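Local coordinates for cytochrome c (Pseudomonas aeruginosa, PDB 6RTE), which acts as NirN, the heme c-containing dehydrogenase that oxidises dihydro-heme d1 during heme d1 biosynthesis, at residues P116-A120 and E121-A125; V152-S155 and G156-H159; T374-S378 and R379-S383. All coordinates share one frame; numbering follows the deposited sequence.

Contact 1: residues P116-A120 and E121-A125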
ATOM      1  N   PRO A 116      12.449  14.381  14.550  1.00 27.72           N
ATOM      2  CA  PRO A 116      11.174  15.084  14.732  1.00 27.48           C
ATOM      3  C   PRO A 116      10.168  14.212  15.467  1.00 25.36           C
ATOM      4  O   PRO A 116      10.111  12.995  15.266  1.00 24.98           O
ATOM      5  CB  PRO A 116      10.715  15.371  13.294  1.00 30.34           C
ATOM      6  CG  PRO A 116      11.917  15.197  12.437  1.00 32.50           C
ATOM      7  CD  PRO A 116      12.787  14.188  13.126  1.00 30.69           C
ATOM      8  N   GLN A 117       9.350  14.850  16.306  1.00 25.59           N
ATOM      9  CA  GLN A 117       8.330  14.180  17.095  1.00 25.91           C
ATOM     10  C   GLN A 117       6.933  14.354  16.477  1.00 23.83           C
ATOM     11  O   GLN A 117       6.669  15.297  15.724  1.00 23.48           O
ATOM     12  CB  GLN A 117       8.309  14.728  18.526  1.00 29.91           C
ATOM     13  CG  GLN A 117       9.662  14.805  19.211  1.00 35.19           C
ATOM     14  CD  GLN A 117      10.196  13.448  19.575  1.00 39.37           C
ATOM     15  OE1 GLN A 117       9.646  12.759  20.440  1.00 38.97           O
ATOM     16  NE2 GLN A 117      11.262  13.036  18.901  1.00 42.84           N
ATOM     17  N   TRP A 118       6.035  13.440  16.836  1.00 23.53           N
ATOM     18  CA  TRP A 118       4.611  13.580  16.503  1.00 22.82           C
ATOM     19  C   TRP A 118       3.817  12.930  17.631  1.00 22.91           C
ATOM     20  O   TRP A 118       3.593  11.715  17.616  1.00 22.66           O
ATOM     21  CB  TRP A 118       4.275  12.969  15.156  1.00 22.62           C
ATOM     22  CG  TRP A 118       3.009  13.556  14.591  1.00 22.71           C
ATOM     23  CD1 TRP A 118       1.838  12.906  14.335  1.00 21.66           C
ATOM     24  CD2 TRP A 118       2.795  14.923  14.246  1.00 22.91           C
ATOM     25  NE1 TRP A 118       0.906  13.792  13.834  1.00 21.25           N
ATOM     26  CE2 TRP A 118       1.474  15.035  13.775  1.00 22.83           C
ATOM     27  CE3 TRP A 118       3.600  16.068  14.279  1.00 24.22           C
ATOM     28  CZ2 TRP A 118       0.937  16.246  13.333  1.00 24.13           C
ATOM     29  CZ3 TRP A 118       3.067  17.270  13.846  1.00 25.23           C
ATOM     30  CH2 TRP A 118       1.738  17.347  13.389  1.00 25.52           C
ATOM     31  N   SER A 119       3.391  13.746  18.591  1.00 23.26           N
ATOM     32  CA  SER A 119       2.804  13.273  19.829  1.00 23.97           C
ATOM     33  C   SER A 119       1.301  13.023  19.683  1.00 23.05           C
ATOM     34  O   SER A 119       0.676  13.376  18.685  1.00 20.33           O
ATOM     35  CB  SER A 119       3.038  14.296  20.934  1.00 25.76           C
ATOM     36  OG  SER A 119       2.223  15.440  20.700  1.00 25.37           O
ATOM     37  N   ALA A 120       0.725  12.402  20.719  1.00 23.66           N
ATOM     38  CA  ALA A 120      -0.728  12.322  20.830  1.00 23.47           C
ATOM     39  C   ALA A 120      -1.373  13.693  20.649  1.00 24.28           C
ATOM     40  O   ALA A 120      -2.393  13.822  19.959  1.00 24.54           O
ATOM     41  CB  ALA A 120      -1.113  11.727  22.192  1.00 22.83           C
ATOM     42  N   GLU A 121      -0.777  14.738  21.239  1.00 25.14           N
ATOM     43  CA  GLU A 121      -1.342  16.081  21.140  1.00 26.70           C
ATOM     44  C   GLU A 121      -1.305  16.602  19.705  1.00 25.11           C
ATOM     45  O   GLU A 121      -2.271  17.222  19.238  1.00 24.77           O
ATOM     46  CB  GLU A 121      -0.600  17.041  22.071  1.00 30.21           C
ATOM     47  CG  GLU A 121      -0.891  16.833  23.548  1.00 35.26           C
ATOM     48  CD  GLU A 121      -0.334  15.510  24.083  1.00 38.26           C
ATOM     49  OE1 GLU A 121       0.825  15.151  23.741  1.00 38.88           O
ATOM     50  OE2 GLU A 121      -1.067  14.821  24.826  1.00 39.03           O
ATOM     51  N   ASP A 122      -0.189  16.390  19.004  1.00 25.28           N
ATOM     52  CA  ASP A 122      -0.119  16.732  17.586  1.00 24.52           C
ATOM     53  C   ASP A 122      -1.199  15.995  16.795  1.00 23.64           C
ATOM     54  O   ASP A 122      -1.906  16.595  15.972  1.00 25.20           O
ATOM     55  CB  ASP A 122       1.257  16.373  17.021  1.00 25.46           C
ATOM     56  CG  ASP A 122       2.383  17.209  17.593  1.00 25.40           C
ATOM     57  OD1 ASP A 122       2.242  18.458  17.669  1.00 25.85           O
ATOM     58  OD2 ASP A 122       3.436  16.606  17.922  1.00 24.63           O
ATOM     59  N   ILE A 123      -1.327  14.688  17.020  1.00 22.13           N
ATOM     60  CA  ILE A 123      -2.315  13.892  16.307  1.00 21.25           C
ATOM     61  C   ILE A 123      -3.719  14.458  16.520  1.00 21.49           C
ATOM     62  O   ILE A 123      -4.474  14.668  15.564  1.00 20.90           O
ATOM     63  CB  ILE A 123      -2.236  12.419  16.753  1.00 22.61           C
ATOM     64  CG1 ILE A 123      -0.877  11.821  16.393  1.00 22.01           C
ATOM     65  CG2 ILE A 123      -3.359  11.589  16.107  1.00 22.97           C
ATOM     66  CD1 ILE A 123      -0.658  10.436  17.025  1.00 21.94           C
ATOM     67  N   ARG A 124      -4.094  14.712  17.777  1.00 22.01           N
ATOM     68  CA  ARG A 124      -5.453  15.185  18.039  0.67 23.56           C
ATOM     69  C   ARG A 124      -5.686  16.560  17.431  1.00 24.13           C
ATOM     70  O   ARG A 124      -6.784  16.845  16.933  1.00 23.49           O
ATOM     71  CB  ARG A 124      -5.732  15.219  19.542  0.67 25.21           C
ATOM     72  CG  ARG A 124      -5.833  13.850  20.158  0.67 27.07           C
ATOM     73  CD  ARG A 124      -6.388  13.897  21.571  0.67 30.50           C
ATOM     74  NE  ARG A 124      -5.898  12.763  22.345  0.67 32.70           N
ATOM     75  CZ  ARG A 124      -4.850  12.808  23.171  0.67 35.56           C
ATOM     76  NH1 ARG A 124      -4.174  13.940  23.362  0.67 35.46           N
ATOM     77  NH2 ARG A 124      -4.483  11.715  23.809  0.67 35.37           N
ATOM     78  N   ALA A 125      -4.673  17.427  17.465  1.00 23.69           N
ATOM     79  CA  ALA A 125      -4.842  18.769  16.917  1.00 25.27           C
ATOM     80  C   ALA A 125      -5.072  18.733  15.409  1.00 24.88           C
ATOM     81  O   ALA A 125      -5.699  19.648  14.856  1.00 25.75           O
ATOM     82  CB  ALA A 125      -3.628  19.638  17.254  1.00 26.09           C
TER
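The extended backbone of W118 and S119 turns into helix 120-126, and the first helical bonds join I123 N to S119 O and, at 2.9 Å, R124 N to A120 O. How a helix start finds partners for its first amides is well illustrated here, because S119 and D122 form a capping box. As N-cap residue, S119 turns its OG between its own backbone N and carbonyl carbon (chi1 71°), from where the hydroxyl oxygen accepts D122 N over 3.1 Å. The return bond is shorter and almost straight: S119 N gives to D122 OD2 at 2.9 Å with an angle of 170°, meeting the anti side of the carboxylate. S119 OG lies 3.2 Å from the same OD2 and 3.4 Å from E121 OE1; either bond would be weak, and its single proton may serve either acceptor.

Before the cap, the W118 indole lies across the helix start. D122 CB stands over its six-membered ring, a CH-pi contact of 3.4 Å to the centroid and nearly on the ring normal, while I123 CG1 comes obliquely to CD1 at 3.6 Å. Thus D122 caps with its carboxylate and packs with its methylene.

The indole is held beyond the helix by R217, which ends strand 211-217: its carbonyl accepts W118 NE1 and its side chain makes a cation-pi contact. On strand 254-259, L254 meets A120 and R124, and V257 meets the buried I123.

Contact 2: residues V152-S155 and G156-H159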
ATOM      1  N   VAL A 152     -10.155   3.778  -7.402  1.00 29.93           N
ATOM      2  CA  VAL A 152      -9.026   3.866  -8.332  1.00 30.47           C
ATOM      3  C   VAL A 152      -8.096   4.973  -7.869  1.00 30.18           C
ATOM      4  O   VAL A 152      -8.512   6.131  -7.738  1.00 31.39           O
ATOM      5  CB  VAL A 152      -9.490   4.115  -9.775  1.00 32.86           C
ATOM      6  CG1 VAL A 152      -8.278   4.147 -10.713  1.00 35.31           C
ATOM      7  CG2 VAL A 152     -10.451   3.055 -10.198  1.00 32.32           C
ATOM      8  N   VAL A 153      -6.839   4.620  -7.629  1.00 29.37           N
ATOM      9  CA  VAL A 153      -5.830   5.574  -7.170  1.00 31.16           C
ATOM     10  C   VAL A 153      -5.150   6.167  -8.401  1.00 34.29           C
ATOM     11  O   VAL A 153      -4.542   5.444  -9.202  1.00 34.87           O
ATOM     12  CB  VAL A 153      -4.825   4.899  -6.229  1.00 32.39           C
ATOM     13  CG1 VAL A 153      -3.740   5.873  -5.801  1.00 34.81           C
ATOM     14  CG2 VAL A 153      -5.541   4.363  -4.975  1.00 30.35           C
ATOM     15  N   GLU A 154      -5.302   7.478  -8.585  1.00 36.63           N
ATOM     16  CA  GLU A 154      -4.666   8.192  -9.700  1.00 39.66           C
ATOM     17  C   GLU A 154      -3.420   8.876  -9.137  1.00 37.26           C
ATOM     18  O   GLU A 154      -3.469  10.016  -8.669  1.00 36.02           O
ATOM     19  CB  GLU A 154      -5.626   9.191 -10.331  1.00 43.53           C
ATOM     20  CG  GLU A 154      -6.835   8.555 -10.997  1.00 44.99           C
ATOM     21  CD  GLU A 154      -7.808   9.589 -11.534  1.00 45.21           C
ATOM     22  OE1 GLU A 154      -8.826   9.882 -10.854  1.00 44.69           O
ATOM     23  OE2 GLU A 154      -7.551  10.114 -12.634  1.00 45.30           O
ATOM     24  N   SER A 155      -2.295   8.161  -9.174  1.00 36.21           N
ATOM     25  CA  SER A 155      -1.116   8.611  -8.440  1.00 36.19           C
ATOM     26  C   SER A 155      -0.372   9.742  -9.143  1.00 37.82           C
ATOM     27  O   SER A 155       0.400  10.449  -8.493  1.00 36.00           O
ATOM     28  CB  SER A 155      -0.177   7.428  -8.200  1.00 38.55           C
ATOM     29  OG  SER A 155       0.529   7.081  -9.381  1.00 42.89           O
ATOM     30  N   GLY A 156      -0.585   9.926 -10.444  1.00 41.96           N
ATOM     31  CA  GLY A 156       0.124  10.971 -11.167  1.00 46.38           C
ATOM     32  C   GLY A 156      -0.266  12.372 -10.735  1.00 46.41           C
ATOM     33  O   GLY A 156       0.577  13.271 -10.686  1.00 48.94           O
ATOM     34  N   ASP A 157      -1.552  12.588 -10.436  1.00 44.60           N
ATOM     35  CA  ASP A 157      -2.035  13.887  -9.979  1.00 44.25           C
ATOM     36  C   ASP A 157      -2.733  13.788  -8.628  1.00 41.64           C
ATOM     37  O   ASP A 157      -3.426  14.721  -8.220  1.00 42.66           O
ATOM     38  CB  ASP A 157      -2.962  14.525 -11.023  1.00 48.44           C
ATOM     39  CG  ASP A 157      -3.989  13.549 -11.592  1.00 49.52           C
ATOM     40  OD1 ASP A 157      -4.166  12.444 -11.031  1.00 47.62           O
ATOM     41  OD2 ASP A 157      -4.621  13.902 -12.616  1.00 51.28           O
ATOM     42  N   HIS A 158      -2.546  12.675  -7.926  1.00 39.17           N
ATOM     43  CA  HIS A 158      -3.020  12.504  -6.556  1.00 35.27           C
ATOM     44  C   HIS A 158      -4.516  12.791  -6.451  1.00 32.80           C
ATOM     45  O   HIS A 158      -4.979  13.664  -5.714  1.00 30.33           O
ATOM     46  CB  HIS A 158      -2.182  13.365  -5.616  1.00 35.30           C
ATOM     47  CG  HIS A 158      -0.716  13.146  -5.802  1.00 34.74           C
ATOM     48  ND1 HIS A 158      -0.089  11.984  -5.406  1.00 34.15           N
ATOM     49  CD2 HIS A 158       0.232  13.898  -6.422  1.00 35.55           C
ATOM     50  CE1 HIS A 158       1.194  12.048  -5.739  1.00 34.26           C
ATOM     51  NE2 HIS A 158       1.409  13.197  -6.356  1.00 35.74           N
ATOM     52  N   HIS A 159      -5.263  12.025  -7.230  1.00 32.56           N
ATOM     53  CA  HIS A 159      -6.709  11.975  -7.158  1.00 33.05           C
ATOM     54  C   HIS A 159      -7.139  10.534  -6.940  1.00 31.78           C
ATOM     55  O   HIS A 159      -6.353   9.594  -7.095  1.00 32.17           O
ATOM     56  CB  HIS A 159      -7.351  12.536  -8.437  1.00 35.68           C
ATOM     57  CG  HIS A 159      -7.424  14.028  -8.466  1.00 39.44           C
ATOM     58  ND1 HIS A 159      -6.315  14.823  -8.664  1.00 40.54           N
ATOM     59  CD2 HIS A 159      -8.469  14.874  -8.307  1.00 40.67           C
ATOM     60  CE1 HIS A 159      -6.677  16.093  -8.641  1.00 41.67           C
ATOM     61  NE2 HIS A 159      -7.979  16.151  -8.422  1.00 41.53           N
TER
HETATM   62  O   HOH W   1      -5.487  10.849 -13.675  1.00 49.11           O
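A G1 beta bulge shapes the hairpin between strands 150-154 and 159-164, the backbones of H158 and H159 together set opposite the single residue E154. E154 and H159 form an antiparallel hydrogen-bonded pair: E154 N gives to H159 O at 2.8 Å, and H159 N returns to E154 O at 3.1 Å. H158 takes the bulge position with a left-handed backbone (phi 54°), a conformation glycine adopts more readily.

The two histidines part company here. Over one face of the H158 ring sits S155 O, offset toward the rim and 3.3 Å from CE1, and the H158 side chain comes within about 4 Å of the bound heme c (nearest atoms). H159 instead folds its ring back along the turn, where ND1 gives a bent bond of 2.9 Å to D157 O, arriving above the carbonyl plane and not on a lone pair. Its CB lies 3.9 Å from E154 OE1, the carboxylate and imidazole planes being turned 56° apart.

Acidic groups also meet at this turn. D157 OD1 approaches E154 CB at 3.6 Å and stands 4.4 Å from E154 OE2, a pairing of like charges probably eased by R173, whose NE bridges to E154 OE1 and whose NH2 bridges to D157 OD2. T161 OG1 bonds to E154 OE1 as well, so this largely buried carboxylate has both a charged and a neutral partner.

The G1 bulge is a common feature of tight beta hairpins, and here it joins neighbouring strands of one propeller blade. There strand 150-154 also pairs with strand 491-496 from the far end of the chain, the closure by which propellers complete their ring.

Contact 3: residues T374-S378 and R379-S383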
ATOM      1  N   THR A 374       4.307 -16.788  -5.741  1.00 56.31           N
ATOM      2  CA  THR A 374       4.813 -15.471  -5.394  1.00 57.67           C
ATOM      3  C   THR A 374       5.670 -14.888  -6.509  1.00 58.48           C
ATOM      4  O   THR A 374       6.497 -15.601  -7.098  1.00 60.67           O
ATOM      5  CB  THR A 374       5.638 -15.522  -4.096  1.00 58.36           C
ATOM      6  OG1 THR A 374       6.115 -14.207  -3.783  1.00 59.15           O
ATOM      7  CG2 THR A 374       6.822 -16.473  -4.239  1.00 59.12           C
ATOM      8  N   PRO A 375       5.498 -13.593  -6.822  1.00 56.88           N
ATOM      9  CA  PRO A 375       6.437 -12.923  -7.732  1.00 56.56           C
ATOM     10  C   PRO A 375       7.772 -12.667  -7.047  1.00 57.56           C
ATOM     11  O   PRO A 375       7.963 -13.094  -5.904  1.00 56.77           O
ATOM     12  CB  PRO A 375       5.714 -11.621  -8.088  1.00 55.26           C
ATOM     13  CG  PRO A 375       4.875 -11.327  -6.882  1.00 54.46           C
ATOM     14  CD  PRO A 375       4.457 -12.667  -6.323  1.00 55.09           C
ATOM     15  N   ASN A 376       8.686 -11.962  -7.710  1.00 59.96           N
ATOM     16  CA  ASN A 376      10.051 -11.814  -7.212  1.00 62.41           C
ATOM     17  C   ASN A 376      10.594 -10.431  -7.544  1.00 64.13           C
ATOM     18  O   ASN A 376      10.405  -9.930  -8.657  1.00 60.12           O
ATOM     19  CB  ASN A 376      10.961 -12.898  -7.805  1.00 66.17           C
ATOM     20  CG  ASN A 376      12.270 -13.028  -7.059  1.00 68.32           C
ATOM     21  OD1 ASN A 376      13.139 -12.161  -7.154  1.00 67.98           O
ATOM     22  ND2 ASN A 376      12.420 -14.118  -6.317  1.00 70.21           N
ATOM     23  N   ILE A 377      11.291  -9.829  -6.576  1.00 68.47           N
ATOM     24  CA  ILE A 377      11.702  -8.433  -6.693  1.00 73.93           C
ATOM     25  C   ILE A 377      12.977  -8.289  -7.527  1.00 74.77           C
ATOM     26  O   ILE A 377      13.123  -7.322  -8.286  1.00 75.93           O
ATOM     27  CB  ILE A 377      11.868  -7.817  -5.286  1.00 77.92           C
ATOM     28  CG1 ILE A 377      10.510  -7.782  -4.572  1.00 80.61           C
ATOM     29  CG2 ILE A 377      12.468  -6.419  -5.368  1.00 78.07           C
ATOM     30  CD1 ILE A 377      10.497  -7.011  -3.256  1.00 83.06           C
ATOM     31  N   SER A 378      13.918  -9.227  -7.408  1.00 75.30           N
ATOM     32  CA  SER A 378      15.210  -9.095  -8.079  1.00 76.89           C
ATOM     33  C   SER A 378      15.410 -10.056  -9.242  1.00 80.76           C
ATOM     34  O   SER A 378      16.198  -9.754 -10.141  1.00 82.36           O
ATOM     35  CB  SER A 378      16.357  -9.300  -7.077  1.00 77.30           C
ATOM     36  OG  SER A 378      16.369 -10.621  -6.563  1.00 76.76           O
ATOM     37  N   ARG A 379      14.739 -11.202  -9.243  1.00 80.47           N
ATOM     38  CA  ARG A 379      14.829 -12.174 -10.321  1.00 82.20           C
ATOM     39  C   ARG A 379      13.504 -12.249 -11.068  1.00 74.89           C
ATOM     40  O   ARG A 379      12.457 -11.825 -10.570  1.00 75.34           O
ATOM     41  CB  ARG A 379      15.208 -13.557  -9.779  1.00 84.81           C
ATOM     42  CG  ARG A 379      16.679 -13.918  -9.934  1.00 90.22           C
ATOM     43  CD  ARG A 379      17.616 -12.842  -9.397  1.00 93.58           C
ATOM     44  NE  ARG A 379      18.979 -13.037  -9.892  1.00 99.45           N
ATOM     45  CZ  ARG A 379      19.984 -12.188  -9.695  1.00103.05           C
ATOM     46  NH1 ARG A 379      21.184 -12.458 -10.192  1.00107.24           N
ATOM     47  NH2 ARG A 379      19.796 -11.071  -9.006  1.00102.04           N
ATOM     48  N   GLY A 380      13.559 -12.802 -12.278  1.00 71.69           N
ATOM     49  CA  GLY A 380      12.369 -12.937 -13.097  1.00 66.07           C
ATOM     50  C   GLY A 380      11.792 -14.337 -13.061  1.00 64.44           C
ATOM     51  O   GLY A 380      12.004 -15.123 -13.990  1.00 63.94           O
ATOM     52  N   VAL A 381      11.057 -14.662 -11.997  1.00 63.42           N
ATOM     53  CA  VAL A 381      10.528 -16.009 -11.811  1.00 65.37           C
ATOM     54  C   VAL A 381       9.302 -15.932 -10.912  1.00 64.00           C
ATOM     55  O   VAL A 381       9.232 -15.106  -9.998  1.00 59.59           O
ATOM     56  CB  VAL A 381      11.609 -16.952 -11.221  1.00 69.05           C
ATOM     57  CG1 VAL A 381      12.072 -16.440  -9.859  1.00 68.87           C
ATOM     58  CG2 VAL A 381      11.085 -18.379 -11.114  1.00 69.96           C
ATOM     59  N   ILE A 382       8.333 -16.802 -11.176  1.00 67.19           N
ATOM     60  CA  ILE A 382       7.164 -16.983 -10.323  1.00 68.66           C
ATOM     61  C   ILE A 382       7.340 -18.320  -9.613  1.00 70.33           C
ATOM     62  O   ILE A 382       7.274 -19.381 -10.248  1.00 72.12           O
ATOM     63  CB  ILE A 382       5.852 -16.954 -11.125  1.00 69.42           C
ATOM     64  CG1 ILE A 382       5.717 -15.647 -11.917  1.00 71.06           C
ATOM     65  CG2 ILE A 382       4.656 -17.163 -10.196  1.00 66.43           C
ATOM     66  CD1 ILE A 382       5.615 -14.399 -11.065  1.00 70.67           C
ATOM     67  N   SER A 383       7.564 -18.278  -8.303  1.00 69.55           N
ATOM     68  CA  SER A 383       7.783 -19.486  -7.518  1.00 71.34           C
ATOM     69  C   SER A 383       6.455 -20.011  -6.988  1.00 66.33           C
ATOM     70  O   SER A 383       5.684 -19.261  -6.381  1.00 66.88           O
ATOM     71  CB  SER A 383       8.739 -19.207  -6.357  1.00 73.59           C
ATOM     72  OG  SER A 383      10.005 -18.794  -6.833  1.00 77.50           O
TER
HETATM   73  O   HOH W   2       8.450 -12.470 -10.368  1.00 60.06           O
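N376 OD1 accepts two successive backbone amides, S378 N at 3.0 Å and R379 N at 2.8 Å. The first makes an Asx turn and reaches the oxygen tilted slightly from the carbonyl plane; the second is straighter at hydrogen (167°) but comes from well above that plane. What puts the amide group under the turn is its first torsion, with CG anti to the backbone N (chi1 -165°). N376 ND2 is engaged too, giving to S353 O, so both ends fix the rotation of the side chain. N376 CB meanwhile lies 3.6 Å from V381 O, and a water spans the main chain beside it, donating to V381 O and weakly accepting from N376 N.

Where the strands meet, T374 and S383 form an antiparallel hydrogen-bonded pair, T374 N reaching S383 O at 2.9 Å and S383 N reaching T374 O at 3.1 Å. The I382 side chain ends against the proline, CD1 lying 3.7 Å from P375 CA, and M405 touches both residues.

Chemically, one buried asparagine supplies acceptor and donor where regular strand pairing has stopped; it and the water bond inside the turn, while backbone bonds to H357, M355 and T398 tie the connection to its surroundings.

How the contacts relate
The three contacts come in series along the chain and illustrate three ways of managing a change of direction: a helix start in contact 1, a bulged hairpin in contact 2 and an asparagine-held connection in contact 3. Contacts 2 and 3 belong to separate four-stranded blades of the eight-bladed propeller, both within the cytochrome d1 heme domain, their centres about 27 Å apart. Helix 120-126, carrying contact 1, precedes strand 150-154 of contact 2, yet with centres about 28 Å apart. Contacts 1 and 3 lie on opposite sides of the chain's centre, about 40 Å between centres. Contact 2 approaches heme c, consistent with the propeller facing the cytochrome c part there; contact 3 lies away from it.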